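Local structure of albumin-1 (Psophocarpus tetragonolobus, 1WBA) at residues S60-T65 with R77-F82. The protein serves as a 2S storage protein of the seed, built like the leguminous Kunitz-type protease inhibitors. Residues are numbered along the deposited sequence; the frame is centred on the assembly and turned at random.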
ATOM      1  N   SER A  60      -3.973  -6.088  -7.855  1.00  8.27           N
ATOM      2  CA  SER A  60      -3.912  -7.269  -8.721  1.00  9.24           C
ATOM      3  C   SER A  60      -3.068  -8.399  -8.175  1.00  7.10           C
ATOM      4  O   SER A  60      -2.102  -8.169  -7.451  1.00  7.15           O
ATOM      5  CB  SER A  60      -3.302  -6.867 -10.075  1.00  8.75           C
ATOM      6  OG  SER A  60      -3.955  -5.725 -10.603  1.00 15.44           O
ATOM      7  N   SER A  61      -3.406  -9.628  -8.554  1.00  6.43           N
ATOM      8  CA  SER A  61      -2.607 -10.750  -8.127  1.00  6.31           C
ATOM      9  C   SER A  61      -1.250 -10.600  -8.834  1.00  8.02           C
ATOM     10  O   SER A  61      -1.166 -10.161  -9.991  1.00  7.31           O
ATOM     11  CB  SER A  61      -3.269 -12.082  -8.509  1.00  5.82           C
ATOM     12  OG  SER A  61      -3.575 -12.129  -9.885  1.00  9.24           O
ATOM     13  N   GLU A  62      -0.188 -10.885  -8.099  1.00  8.75           N
ATOM     14  CA  GLU A  62       1.153 -10.807  -8.641  1.00  9.30           C
ATOM     15  C   GLU A  62       1.298 -11.858  -9.749  1.00  7.84           C
ATOM     16  O   GLU A  62       1.884 -11.597 -10.788  1.00 11.22           O
ATOM     17  CB  GLU A  62       2.162 -11.037  -7.510  1.00  9.56           C
ATOM     18  CG  GLU A  62       3.557 -11.319  -7.986  1.00 14.43           C
ATOM     19  CD  GLU A  62       4.536 -11.479  -6.867  1.00 13.75           C
ATOM     20  OE1 GLU A  62       4.486 -12.486  -6.147  1.00 13.94           O
ATOM     21  OE2 GLU A  62       5.370 -10.581  -6.715  1.00 20.64           O
ATOM     22  N   ASP A  63       0.742 -13.039  -9.523  1.00  8.24           N
ATOM     23  CA  ASP A  63       0.785 -14.123 -10.501  1.00 10.52           C
ATOM     24  C   ASP A  63      -0.216 -13.828 -11.613  1.00 11.65           C
ATOM     25  O   ASP A  63      -1.410 -13.732 -11.350  1.00 13.04           O
ATOM     26  CB  ASP A  63       0.400 -15.443  -9.812  1.00 12.13           C
ATOM     27  CG  ASP A  63       0.653 -16.682 -10.678  1.00 19.18           C
ATOM     28  OD1 ASP A  63       1.042 -16.542 -11.858  1.00 18.88           O
ATOM     29  OD2 ASP A  63       0.458 -17.811 -10.162  1.00 22.44           O
ATOM     30  N   LYS A  64       0.260 -13.677 -12.845  1.00 10.48           N
ATOM     31  CA  LYS A  64      -0.646 -13.418 -13.956  1.00 13.18           C
ATOM     32  C   LYS A  64      -1.042 -14.629 -14.837  1.00 12.30           C
ATOM     33  O   LYS A  64      -1.797 -14.471 -15.801  1.00 10.97           O
ATOM     34  CB  LYS A  64      -0.104 -12.289 -14.817  1.00 13.59           C
ATOM     35  CG  LYS A  64      -0.146 -10.950 -14.114  1.00 18.67           C
ATOM     36  CD  LYS A  64       0.408  -9.854 -15.016  1.00 20.25           C
ATOM     37  N   THR A  65      -0.598 -15.831 -14.471  1.00 11.62           N
ATOM     38  CA  THR A  65      -0.917 -17.037 -15.241  1.00 11.87           C
ATOM     39  C   THR A  65      -2.422 -17.302 -15.242  1.00 11.22           C
ATOM     40  O   THR A  65      -3.043 -17.361 -14.188  1.00 10.28           O
ATOM     41  CB  THR A  65      -0.234 -18.268 -14.650  1.00 12.80           C
ATOM     42  OG1 THR A  65       1.107 -17.928 -14.292  1.00 17.71           O
ATOM     43  CG2 THR A  65      -0.185 -19.398 -15.672  1.00 14.56           C
ATOM     44  N   ARG A  77      -0.294 -12.951  -2.801  1.00  4.83           N
ATOM     45  CA  ARG A  77       0.686 -11.963  -3.247  1.00  5.79           C
ATOM     46  C   ARG A  77       0.100 -11.016  -4.277  1.00  5.48           C
ATOM     47  O   ARG A  77      -0.465 -11.460  -5.288  1.00  5.68           O
ATOM     48  CB  ARG A  77       1.953 -12.644  -3.768  1.00  6.33           C
ATOM     49  CG  ARG A  77       2.632 -13.501  -2.701  1.00  8.47           C
ATOM     50  CD  ARG A  77       3.873 -14.188  -3.249  1.00 10.98           C
ATOM     51  NE  ARG A  77       5.025 -13.293  -3.374  1.00 12.40           N
ATOM     52  CZ  ARG A  77       5.813 -12.975  -2.356  1.00 11.22           C
ATOM     53  NH1 ARG A  77       5.556 -13.465  -1.157  1.00 14.14           N
ATOM     54  NH2 ARG A  77       6.900 -12.245  -2.544  1.00 12.97           N
ATOM     55  N   LEU A  78       0.290  -9.713  -4.041  1.00  5.31           N
ATOM     56  CA  LEU A  78      -0.270  -8.661  -4.879  1.00  4.45           C
ATOM     57  C   LEU A  78       0.700  -7.633  -5.385  1.00  5.94           C
ATOM     58  O   LEU A  78       1.754  -7.396  -4.790  1.00  6.13           O
ATOM     59  CB  LEU A  78      -1.301  -7.866  -4.073  1.00  5.16           C
ATOM     60  CG  LEU A  78      -2.280  -8.662  -3.224  1.00  5.97           C
ATOM     61  CD1 LEU A  78      -2.950  -7.707  -2.264  1.00  9.41           C
ATOM     62  CD2 LEU A  78      -3.287  -9.394  -4.119  1.00  5.61           C
ATOM     63  N   LYS A  79       0.258  -6.958  -6.436  1.00  6.26           N
ATOM     64  CA  LYS A  79       0.963  -5.849  -7.042  1.00  7.86           C
ATOM     65  C   LYS A  79      -0.057  -4.720  -6.883  1.00  8.13           C
ATOM     66  O   LYS A  79      -1.257  -4.925  -7.118  1.00  8.09           O
ATOM     67  CB  LYS A  79       1.247  -6.122  -8.519  1.00 13.49           C
ATOM     68  CG  LYS A  79       1.857  -4.932  -9.252  1.00 23.09           C
ATOM     69  CD  LYS A  79       2.546  -5.354 -10.552  1.00 31.92           C
ATOM     70  CE  LYS A  79       3.961  -5.916 -10.294  1.00 37.17           C
ATOM     71  NZ  LYS A  79       4.020  -7.178  -9.470  1.00 41.21           N
ATOM     72  N   ILE A  80       0.395  -3.556  -6.413  1.00  6.49           N
ATOM     73  CA  ILE A  80      -0.495  -2.416  -6.211  1.00  4.27           C
ATOM     74  C   ILE A  80       0.022  -1.255  -7.026  1.00  5.14           C
ATOM     75  O   ILE A  80       1.213  -0.987  -7.026  1.00  5.47           O
ATOM     76  CB  ILE A  80      -0.574  -2.025  -4.709  1.00  5.78           C
ATOM     77  CG1 ILE A  80      -1.157  -3.193  -3.898  1.00  7.28           C
ATOM     78  CG2 ILE A  80      -1.454  -0.795  -4.521  1.00  3.74           C
ATOM     79  CD1 ILE A  80      -1.226  -2.972  -2.399  1.00  7.36           C
ATOM     80  N   ASN A  81      -0.856  -0.597  -7.765  1.00  5.29           N
ATOM     81  CA  ASN A  81      -0.429   0.547  -8.559  1.00  8.85           C
ATOM     82  C   ASN A  81      -1.470   1.651  -8.558  1.00  8.33           C
ATOM     83  O   ASN A  81      -2.660   1.386  -8.393  1.00  9.83           O
ATOM     84  CB  ASN A  81      -0.071   0.123  -9.989  1.00 11.04           C
ATOM     85  CG  ASN A  81      -1.291  -0.264 -10.828  1.00 14.13           C
ATOM     86  OD1 ASN A  81      -1.976   0.598 -11.372  1.00 18.45           O
ATOM     87  ND2 ASN A  81      -1.541  -1.559 -10.965  1.00 14.65           N
ATOM     88  N   PHE A  82      -1.031   2.903  -8.676  1.00  9.09           N
ATOM     89  CA  PHE A  82      -1.980   4.016  -8.706  1.00  8.43           C
ATOM     90  C   PHE A  82      -2.801   3.941  -9.993  1.00  8.76           C
ATOM     91  O   PHE A  82      -2.271   3.686 -11.069  1.00  8.99           O
ATOM     92  CB  PHE A  82      -1.256   5.353  -8.552  1.00  7.27           C
ATOM     93  CG  PHE A  82      -0.731   5.579  -7.173  1.00  6.23           C
ATOM     94  CD1 PHE A  82      -1.600   5.890  -6.140  1.00  6.61           C
ATOM     95  CD2 PHE A  82       0.629   5.432  -6.894  1.00  5.12           C
ATOM     96  CE1 PHE A  82      -1.138   6.052  -4.831  1.00  5.57           C
ATOM     97  CE2 PHE A  82       1.109   5.589  -5.589  1.00  4.67           C
ATOM     98  CZ  PHE A  82       0.225   5.899  -4.553  1.00  4.82           C
TER
HETATM   99  O   HOH W   1      -2.038  -3.652  -9.736  1.00 15.88           O
HETATM  100  O   HOH W   2       7.489 -11.402  -5.164  1.00 22.32           O
HETATM  101  O   HOH W   3      -0.429 -13.797  -6.836  1.00 11.88           O
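Glu-62 and Arg-77 run side by side where strand 56-61 ends and strand 78-82 begins, and a salt bridge joins them. Glu-62 reaches Arg-77 on an extended chain whose CG lies opposite the backbone N (chi1 166°). Arg-77 NE donates to Glu-62 OE1 at 2.9 Å, meeting it on the syn side and near the guanidinium plane, though the bond is bent (145°). Water 2, also in the guanidinium plane, donates to Glu-62 OE2 and accepts from Arg-77 NH2, which also bonds Cys-135 O. Replacing Arg-77 by an alanine is likely to leave the Glu-62 carboxylate without its charged mate and Cys-135 O without this donor. Along the backbone, Glu-62 N donates to Arg-77 O at 2.9 Å, and water 3 bonds the same carbonyl and Asp-63 N. Ser-60 and Lys-79 form a hydrogen-bonded antiparallel pair, with Ser-60 N to Lys-79 O at 3.0 Å and Lys-79 N to Ser-60 O at 2.8 Å; water 1 links Ser-60 OG to Lys-79 O. Past the strand, Asp-63 OD1 accepts from Thr-65 N in an Asx turn. Two neighbouring antiparallel strands, tied again by side chains where their connecting loop leaves and returns, belong to the beta-trefoil fold of Kunitz-type (STI) inhibitors.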